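PDB 4XCV: NADP-dependent 2-hydroxyacid dehydrogenase from Rhizobium etli, which binds NADPH and probably catalyses the NADPH-dependent interconversion of 2-oxoacids and 2-hydroxyacids, as in D-isomer-specific 2-hydroxyacid dehydrogenases. Local coordinates for residues T25-R30 with A292-V297; A139-G144 with M162-I167; E214-L219 with G251-A256. One frame throughout, in Å; residues are numbered along the deposited sequence.

Contact 1 (T25-R30 with A292-V297); sequences TAFADR and ALFRHV
One ordered water is gripped from both segments: Arg295 NH1 donates to it over 2.8 Å, and Thr25 OG1 hydrogen-bonds to it at 2.9 Å. The water lies at the edge of the guanidinium, in its plane, and Ala26 sits along that edge too, with its CA 3.7 Å from Arg295 NH1. Arg295 starts out pointing away from the loop, and bends at chi2 and chi3 curl its chain back. Its main charge partner is Glu298 one turn on, whose carboxylate takes NE and also accepts the backbone N-H of Phe27, so a side chain of helix 292-305 also holds the backbone of the loop. The loop links helix 16-23 to edge strand 32-34 of the five-stranded parallel sheet, and the C-terminal helix 292-305 packs back onto this N-terminal part of the chain. Next to this polar group the contact turns apolar. Phe27 brings CE2 to within 3.7 Å of Phe294 CD1, the two ring planes inclined at 73°, while Val297 CG1 touches the Phe27 ring edge at CE1, 3.8 Å away. Replacing Phe27 by an alanine would probably open a gap beside Phe294 and Val297 and leave the loop tied to the helix mainly by its polar bonds. Phe294 also reaches Leu52 and Ile12 of the sheet, and Ala26 CB rests 4.2 Å from its CD1.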
loop_
_atom_site.group_PDB
_atom_site.type_symbol
_atom_site.label_atom_id
_atom_site.label_comp_id
_atom_site.label_asym_id
_atom_site.label_seq_id
_atom_site.Cartn_x
_atom_site.Cartn_y
_atom_site.Cartn_z
ATOM N N THR A 25 15.998 32.951 0.036
ATOM C CA THR A 25 15.233 33.051 1.290
ATOM C C THR A 25 15.841 32.251 2.448
ATOM O O THR A 25 15.278 32.236 3.552
ATOM C CB THR A 25 13.771 32.626 1.103
ATOM O OG1 THR A 25 13.648 31.303 0.586
ATOM C CG2 THR A 25 13.062 33.642 0.167
ATOM N N ALA A 26 16.968 31.618 2.212
ATOM C CA ALA A 26 17.594 30.783 3.224
ATOM C C ALA A 26 18.598 31.571 4.049
ATOM O O ALA A 26 19.232 32.546 3.613
ATOM C CB ALA A 26 18.323 29.616 2.597
ATOM N N PHE A 27 18.831 31.072 5.257
ATOM C CA PHE A 27 19.867 31.634 6.111
ATOM C C PHE A 27 19.713 33.137 6.279
ATOM O O PHE A 27 20.698 33.898 6.118
ATOM C CB PHE A 27 21.260 31.298 5.539
ATOM C CG PHE A 27 21.488 29.817 5.327
ATOM C CD1 PHE A 27 21.421 28.912 6.376
ATOM C CD2 PHE A 27 21.788 29.318 4.053
ATOM C CE1 PHE A 27 21.592 27.552 6.162
ATOM C CE2 PHE A 27 21.977 27.982 3.852
ATOM C CZ PHE A 27 21.879 27.096 4.892
ATOM N N ALA A 28 18.487 33.615 6.551
ATOM C CA ALA A 28 18.229 35.053 6.356
ATOM C C ALA A 28 18.979 35.972 7.300
ATOM O O ALA A 28 19.100 37.178 7.025
ATOM C CB ALA A 28 16.737 35.360 6.423
ATOM N N ASP A 29 19.482 35.448 8.403
ATOM C CA ASP A 29 20.288 36.256 9.320
ATOM C C ASP A 29 21.745 36.397 8.948
ATOM O O ASP A 29 22.476 37.142 9.618
ATOM C CB ASP A 29 20.165 35.743 10.764
ATOM C CG ASP A 29 20.691 34.314 10.950
ATOM O OD1 ASP A 29 20.873 33.594 9.932
ATOM O OD2 ASP A 29 20.834 33.877 12.130
ATOM N N ARG A 30 22.197 35.671 7.932
ATOM C CA ARG A 30 23.617 35.657 7.625
ATOM C C ARG A 30 23.999 35.548 6.146
ATOM O O ARG A 30 25.066 35.930 5.784
ATOM C CB ARG A 30 24.316 34.567 8.438
ATOM C CG ARG A 30 23.833 33.165 8.116
ATOM C CD ARG A 30 24.271 32.195 9.185
ATOM N NE ARG A 30 23.501 32.387 10.404
ATOM C CZ ARG A 30 23.847 31.920 11.591
ATOM N NH1 ARG A 30 24.962 31.268 11.782
ATOM N NH2 ARG A 30 23.044 32.133 12.606
ATOM N N ALA A 292 13.557 21.834 2.020
ATOM C CA ALA A 292 13.660 21.035 3.193
ATOM C C ALA A 292 15.094 20.894 3.695
ATOM O O ALA A 292 15.355 20.941 4.903
ATOM C CB ALA A 292 13.086 19.627 2.949
ATOM N N LEU A 293 16.062 20.754 2.789
ATOM C CA LEU A 293 17.486 20.682 3.184
ATOM C C LEU A 293 17.904 21.937 3.977
ATOM O O LEU A 293 18.575 21.869 4.974
ATOM C CB LEU A 293 18.401 20.527 1.927
ATOM C CG LEU A 293 19.902 20.599 2.117
ATOM C CD1 LEU A 293 20.388 19.512 3.069
ATOM C CD2 LEU A 293 20.544 20.490 0.735
ATOM N N PHE A 294 17.498 23.102 3.466
ATOM C CA PHE A 294 17.900 24.362 4.056
ATOM C C PHE A 294 17.201 24.580 5.371
ATOM O O PHE A 294 17.827 25.026 6.307
ATOM C CB PHE A 294 17.670 25.494 3.036
ATOM C CG PHE A 294 18.524 25.316 1.850
ATOM C CD1 PHE A 294 19.809 25.783 1.881
ATOM C CD2 PHE A 294 18.127 24.531 0.778
ATOM C CE1 PHE A 294 20.675 25.539 0.858
ATOM C CE2 PHE A 294 19.001 24.275 -0.255
ATOM C CZ PHE A 294 20.278 24.812 -0.201
ATOM N N ARG A 295 15.929 24.222 5.484
ATOM C CA ARG A 295 15.289 24.292 6.781
ATOM C C ARG A 295 15.975 23.411 7.833
ATOM O O ARG A 295 16.145 23.804 8.992
ATOM C CB ARG A 295 13.813 23.889 6.682
ATOM C CG ARG A 295 12.944 24.777 5.835
ATOM C CD ARG A 295 12.935 26.230 6.260
ATOM N NE ARG A 295 14.042 26.987 5.658
ATOM C CZ ARG A 295 14.117 27.397 4.400
ATOM N NH1 ARG A 295 15.185 28.105 3.998
ATOM N NH2 ARG A 295 13.127 27.149 3.525
ATOM N N HIS A 296 16.398 22.229 7.398
ATOM C CA HIS A 296 17.129 21.300 8.291
ATOM C C HIS A 296 18.455 21.891 8.780
ATOM O O HIS A 296 18.793 21.846 9.970
ATOM C CB HIS A 296 17.330 19.973 7.508
ATOM C CG HIS A 296 18.532 19.186 7.910
ATOM N ND1 HIS A 296 18.572 18.367 9.008
ATOM C CD2 HIS A 296 19.748 19.086 7.318
ATOM C CE1 HIS A 296 19.758 17.785 9.076
ATOM N NE2 HIS A 296 20.498 18.227 8.072
ATOM N N VAL A 297 19.219 22.466 7.857
ATOM C CA VAL A 297 20.509 23.018 8.213
ATOM C C VAL A 297 20.325 24.203 9.171
ATOM O O VAL A 297 21.021 24.356 10.188
ATOM C CB VAL A 297 21.352 23.433 6.986
ATOM C CG1 VAL A 297 22.583 24.151 7.452
ATOM C CG2 VAL A 297 21.706 22.211 6.149
HETATM O O HOH W 1 14.848 28.828 1.347
#

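Contact 2 (A139-G144 with M162-I167); sequences AEVTVG and MGFNVI
Phe164 packs its ring against Val143, whose CG2 approaches CD1 obliquely at 3.6 Å. Val143 CG2 stands anti to its own carbonyl carbon, and that places this methyl, rather than CG1, against the aromatic. The carbonyl O of Val141 comes up at the ring's edge, near its plane. That same oxygen accepts the backbone N-H of Asn165 at 3.1 Å, a rather bent bond with 135° at the hydrogen. From there the strands run parallel in register, Thr142 beside Asn165, Val143 beside Val166 and Gly144 beside Ile167. Val143 is bonded on both its N and its O: its N donates to Asn165 O and its O accepts from Ile167 N, both at 2.9 Å. Strand 142-146, helix 150-162 and strand 165-169 form the first beta-alpha-beta unit of the parallel, Rossmann-type sheet, and Gly163 ends the helix in a Schellman motif just before the second strand. On the face carrying Thr142, Asn165 and Ile167, the first two side chains lie side by side, and Asn165 ND2 gives Thr142 OG1 an almost straight bond of 2.9 Å (174°), with the oxygen in the amide plane. Thr142 CG2 turns instead to Ile167 CG1, 3.7 Å away, the two side chains crossing at about a right angle. On the face bearing Val143 and Val166, Leu159 of the connecting helix covers both valines and Phe164, while Cys111 and Leu115 of helix 100-116 press on the phenylalanine.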
loop_
_atom_site.group_PDB
_atom_site.type_symbol
_atom_site.label_atom_id
_atom_site.label_comp_id
_atom_site.label_asym_id
_atom_site.label_seq_id
_atom_site.Cartn_x
_atom_site.Cartn_y
_atom_site.Cartn_z
ATOM N N ALA A 139 -0.349 -11.594 6.689
ATOM C CA ALA A 139 0.194 -12.317 7.859
ATOM C C ALA A 139 0.931 -13.601 7.523
ATOM O O ALA A 139 1.737 -14.088 8.323
ATOM C CB ALA A 139 -0.906 -12.580 8.862
ATOM N N GLU A 140 0.687 -14.146 6.347
ATOM C CA GLU A 140 1.366 -15.362 5.921
ATOM C C GLU A 140 2.737 -15.106 5.324
ATOM O O GLU A 140 3.458 -16.042 5.011
ATOM C CB GLU A 140 0.494 -16.138 4.913
ATOM C CG GLU A 140 -0.773 -16.715 5.528
ATOM C CD GLU A 140 -0.497 -17.624 6.694
ATOM O OE1 GLU A 140 0.436 -18.444 6.595
ATOM O OE2 GLU A 140 -1.188 -17.514 7.739
ATOM N N VAL A 141 3.116 -13.841 5.144
ATOM C CA VAL A 141 4.320 -13.454 4.438
ATOM C C VAL A 141 5.227 -12.687 5.394
ATOM O O VAL A 141 4.767 -11.788 6.135
ATOM C CB VAL A 141 3.951 -12.585 3.222
ATOM C CG1 VAL A 141 5.202 -12.000 2.577
ATOM C CG2 VAL A 141 3.136 -13.406 2.249
ATOM N N THR A 142 6.495 -13.044 5.413
ATOM C CA THR A 142 7.461 -12.318 6.251
ATOM C C THR A 142 8.264 -11.342 5.422
ATOM O O THR A 142 8.953 -11.695 4.450
ATOM C CB THR A 142 8.424 -13.267 6.930
ATOM O OG1 THR A 142 7.674 -14.129 7.811
ATOM C CG2 THR A 142 9.507 -12.556 7.756
ATOM N N VAL A 143 8.143 -10.081 5.809
ATOM C CA VAL A 143 9.007 -9.017 5.284
ATOM C C VAL A 143 10.206 -8.851 6.213
ATOM O O VAL A 143 10.048 -8.653 7.432
ATOM C CB VAL A 143 8.255 -7.675 5.150
ATOM C CG1 VAL A 143 9.177 -6.665 4.501
ATOM C CG2 VAL A 143 6.979 -7.837 4.339
ATOM N N GLY A 144 11.409 -9.013 5.641
ATOM C CA GLY A 144 12.659 -8.818 6.353
ATOM C C GLY A 144 13.256 -7.482 5.993
ATOM O O GLY A 144 13.671 -7.281 4.845
ATOM N N MET A 162 -0.309 -3.107 8.490
ATOM C CA MET A 162 -0.979 -3.699 7.359
ATOM C C MET A 162 -1.179 -5.200 7.483
ATOM O O MET A 162 -1.972 -5.750 6.734
ATOM C CB MET A 162 -0.205 -3.359 6.063
ATOM C CG MET A 162 -0.289 -1.896 5.648
ATOM S SD MET A 162 -1.968 -1.220 5.603
ATOM C CE MET A 162 -2.732 -2.320 4.411
ATOM N N GLY A 163 -0.454 -5.865 8.367
ATOM C CA GLY A 163 -0.708 -7.249 8.679
ATOM C C GLY A 163 0.465 -8.175 8.390
ATOM O O GLY A 163 0.387 -9.347 8.694
ATOM N N PHE A 164 1.540 -7.675 7.776
ATOM C CA PHE A 164 2.680 -8.550 7.478
ATOM C C PHE A 164 3.315 -9.056 8.749
ATOM O O PHE A 164 3.332 -8.371 9.760
ATOM C CB PHE A 164 3.740 -7.792 6.687
ATOM C CG PHE A 164 3.361 -7.518 5.265
ATOM C CD1 PHE A 164 3.479 -8.516 4.296
ATOM C CD2 PHE A 164 2.889 -6.269 4.887
ATOM C CE1 PHE A 164 3.175 -8.262 2.983
ATOM C CE2 PHE A 164 2.535 -6.012 3.578
ATOM C CZ PHE A 164 2.691 -7.015 2.628
ATOM N N ASN A 165 3.893 -10.248 8.676
ATOM C CA ASN A 165 4.885 -10.637 9.694
ATOM C C ASN A 165 6.148 -9.876 9.298
ATOM O O ASN A 165 6.471 -9.815 8.126
ATOM C CB ASN A 165 5.102 -12.157 9.686
ATOM C CG ASN A 165 5.978 -12.596 10.812
ATOM O OD1 ASN A 165 5.716 -12.268 11.965
ATOM N ND2 ASN A 165 7.035 -13.290 10.501
ATOM N N VAL A 166 6.821 -9.258 10.260
ATOM C CA VAL A 166 8.003 -8.480 9.971
ATOM C C VAL A 166 9.126 -8.890 10.891
ATOM O O VAL A 166 8.925 -9.059 12.073
ATOM C CB VAL A 166 7.721 -6.964 10.128
ATOM C CG1 VAL A 166 8.952 -6.146 9.755
ATOM C CG2 VAL A 166 6.502 -6.537 9.300
ATOM N N ILE A 167 10.316 -9.012 10.315
ATOM C CA ILE A 167 11.545 -9.242 11.079
ATOM C C ILE A 167 12.561 -8.195 10.621
ATOM O O ILE A 167 12.405 -7.610 9.546
ATOM C CB ILE A 167 12.075 -10.673 10.935
ATOM C CG1 ILE A 167 12.441 -11.011 9.495
ATOM C CG2 ILE A 167 11.036 -11.633 11.463
ATOM C CD1 ILE A 167 13.026 -12.404 9.269
#

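Contact 3 (E214-L219 with G251-A256); sequences ELFKKL and GTLGGA
Leu253 has CG anti to its carbonyl carbon (chi1 -70°) and then an extended chi2 of 175°, torsions that carry its two methyls to different partners on segment 214-219. CD1 sits over one face of the Phe216 ring, 4.0 Å from the centroid and only 9° off the normal, a CH-pi contact centred on the ring. CD2 meets Leu219 CD1 at 3.9 Å. Thr252 adds its methyl: CG2 lies 3.6 Å from Phe216 O, the carbonyl that opens a type I turn closing at Leu219. Lys217 crosses Thr252 at about a right angle, its CG 4.0 Å from that same CG2. The contact joins the short helix 213-216 and the turn after it to the connection between helix 241-250, which is followed by Gly251 in a Schellman motif, and strand 255-258 of the coenzyme domain's parallel sheet. Phe216 is further enclosed by Ile244 and Ala247 of helix 241-250 and by the ring of Phe230, and Leu219 by Leu191 and Leu197. With methyls doing most of the touching, the join between the segments rests on shape and apolar burial, and the polar ends of the side chains meet loosely, Lys217 NZ coming only to 3.9 Å from Thr252 OG1.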
loop_
_atom_site.group_PDB
_atom_site.type_symbol
_atom_site.label_atom_id
_atom_site.label_comp_id
_atom_site.label_asym_id
_atom_site.label_seq_id
_atom_site.Cartn_x
_atom_site.Cartn_y
_atom_site.Cartn_z
ATOM N N GLU A 214 24.622 -14.909 -4.244
ATOM C CA GLU A 214 24.714 -15.738 -3.053
ATOM C C GLU A 214 23.641 -15.346 -2.007
ATOM O O GLU A 214 23.019 -16.222 -1.378
ATOM C CB GLU A 214 26.091 -15.554 -2.420
ATOM C CG GLU A 214 26.338 -16.424 -1.196
ATOM C CD GLU A 214 27.680 -16.141 -0.501
ATOM O OE1 GLU A 214 28.611 -15.618 -1.162
ATOM O OE2 GLU A 214 27.818 -16.475 0.710
ATOM N N LEU A 215 23.451 -14.040 -1.809
ATOM C CA LEU A 215 22.432 -13.580 -0.871
ATOM C C LEU A 215 21.030 -14.005 -1.332
ATOM O O LEU A 215 20.221 -14.483 -0.551
ATOM C CB LEU A 215 22.542 -12.071 -0.694
ATOM C CG LEU A 215 21.550 -11.442 0.274
ATOM C CD1 LEU A 215 22.205 -10.304 1.038
ATOM C CD2 LEU A 215 20.290 -10.973 -0.413
ATOM N N PHE A 216 20.725 -13.835 -2.622
ATOM C CA PHE A 216 19.377 -14.145 -3.098
ATOM C C PHE A 216 19.028 -15.618 -2.943
ATOM O O PHE A 216 17.891 -15.969 -2.642
ATOM C CB PHE A 216 19.178 -13.740 -4.563
ATOM C CG PHE A 216 19.409 -12.264 -4.836
ATOM C CD1 PHE A 216 18.966 -11.291 -3.971
ATOM C CD2 PHE A 216 20.094 -11.873 -5.964
ATOM C CE1 PHE A 216 19.202 -9.958 -4.233
ATOM C CE2 PHE A 216 20.340 -10.553 -6.230
ATOM C CZ PHE A 216 19.887 -9.587 -5.350
ATOM N N LYS A 217 20.047 -16.464 -3.109
ATOM C CA LYS A 217 19.861 -17.915 -2.925
ATOM C C LYS A 217 19.612 -18.316 -1.480
ATOM O O LYS A 217 19.247 -19.483 -1.236
ATOM C CB LYS A 217 21.048 -18.687 -3.500
ATOM C CG LYS A 217 21.102 -18.700 -5.021
ATOM C CD LYS A 217 22.408 -19.276 -5.502
ATOM C CE LYS A 217 22.703 -18.882 -6.928
ATOM N NZ LYS A 217 21.554 -19.031 -7.854
ATOM N N LYS A 218 19.825 -17.395 -0.522
ATOM C CA LYS A 218 19.561 -17.674 0.906
ATOM C C LYS A 218 18.162 -17.274 1.368
ATOM O O LYS A 218 17.725 -17.672 2.443
ATOM C CB LYS A 218 20.607 -16.981 1.757
ATOM C CG LYS A 218 21.966 -17.653 1.628
ATOM C CD LYS A 218 22.987 -16.888 2.440
ATOM C CE LYS A 218 24.379 -17.448 2.352
ATOM N NZ LYS A 218 25.279 -16.342 2.803
ATOM N N LEU A 219 17.424 -16.540 0.551
ATOM C CA LEU A 219 16.066 -16.132 0.918
ATOM C C LEU A 219 15.147 -17.329 0.957
ATOM O O LEU A 219 15.418 -18.375 0.340
ATOM C CB LEU A 219 15.543 -15.105 -0.086
ATOM C CG LEU A 219 16.213 -13.735 0.041
ATOM C CD1 LEU A 219 15.885 -12.841 -1.158
ATOM C CD2 LEU A 219 15.835 -13.047 1.338
ATOM N N GLY A 251 14.364 -17.936 -11.550
ATOM C CA GLY A 251 13.315 -18.230 -10.572
ATOM C C GLY A 251 13.790 -18.208 -9.136
ATOM O O GLY A 251 13.023 -18.549 -8.226
ATOM N N THR A 252 15.038 -17.838 -8.889
ATOM C CA THR A 252 15.503 -17.620 -7.504
ATOM C C THR A 252 14.726 -16.467 -6.844
ATOM O O THR A 252 14.322 -16.560 -5.677
ATOM C CB THR A 252 17.010 -17.389 -7.475
ATOM O OG1 THR A 252 17.677 -18.548 -8.017
ATOM C CG2 THR A 252 17.538 -17.132 -6.050
ATOM N N LEU A 253 14.508 -15.389 -7.604
ATOM C CA LEU A 253 13.647 -14.305 -7.157
ATOM C C LEU A 253 12.377 -14.362 -7.960
ATOM O O LEU A 253 12.404 -14.565 -9.193
ATOM C CB LEU A 253 14.294 -12.944 -7.366
ATOM C CG LEU A 253 15.485 -12.618 -6.465
ATOM C CD1 LEU A 253 16.097 -11.289 -6.883
ATOM C CD2 LEU A 253 15.095 -12.564 -5.004
ATOM N N GLY A 254 11.260 -14.209 -7.252
ATOM C CA GLY A 254 9.962 -14.090 -7.904
ATOM C C GLY A 254 9.717 -12.714 -8.503
ATOM O O GLY A 254 8.913 -12.596 -9.433
ATOM N N GLY A 255 10.467 -11.712 -8.071
ATOM C CA GLY A 255 10.325 -10.369 -8.573
ATOM C C GLY A 255 11.172 -9.435 -7.733
ATOM O O GLY A 255 11.943 -9.844 -6.847
ATOM N N ALA A 256 11.031 -8.158 -8.050
ATOM C CA ALA A 256 11.814 -7.119 -7.368
ATOM C C ALA A 256 11.121 -5.793 -7.484
ATOM O O ALA A 256 10.324 -5.555 -8.376
ATOM C CB ALA A 256 13.228 -7.030 -7.938
#

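How the contacts relate
Contact 1 stands apart, about 40 Å between centres from contact 2 and 44 Å from contact 3, on the other side of the chain's centre. It joins residues distant in sequence, bringing the C-terminal helix to the five-stranded sheet region, whereas contact 2 lies within the seven-stranded sheet and contact 3 beside it, both reaching the same sheet, their centres about 17 Å apart. All three are largely buried, with exposed residues at their margins. Contact 2 builds the sheet itself, so backbone bonding dominates and it buries roughly twice the surface of either other contact. Contact 3 packs connecting segments through methyls and a ring, while contact 1 combines aromatic packing with a water bridge between Thr25 and Arg295.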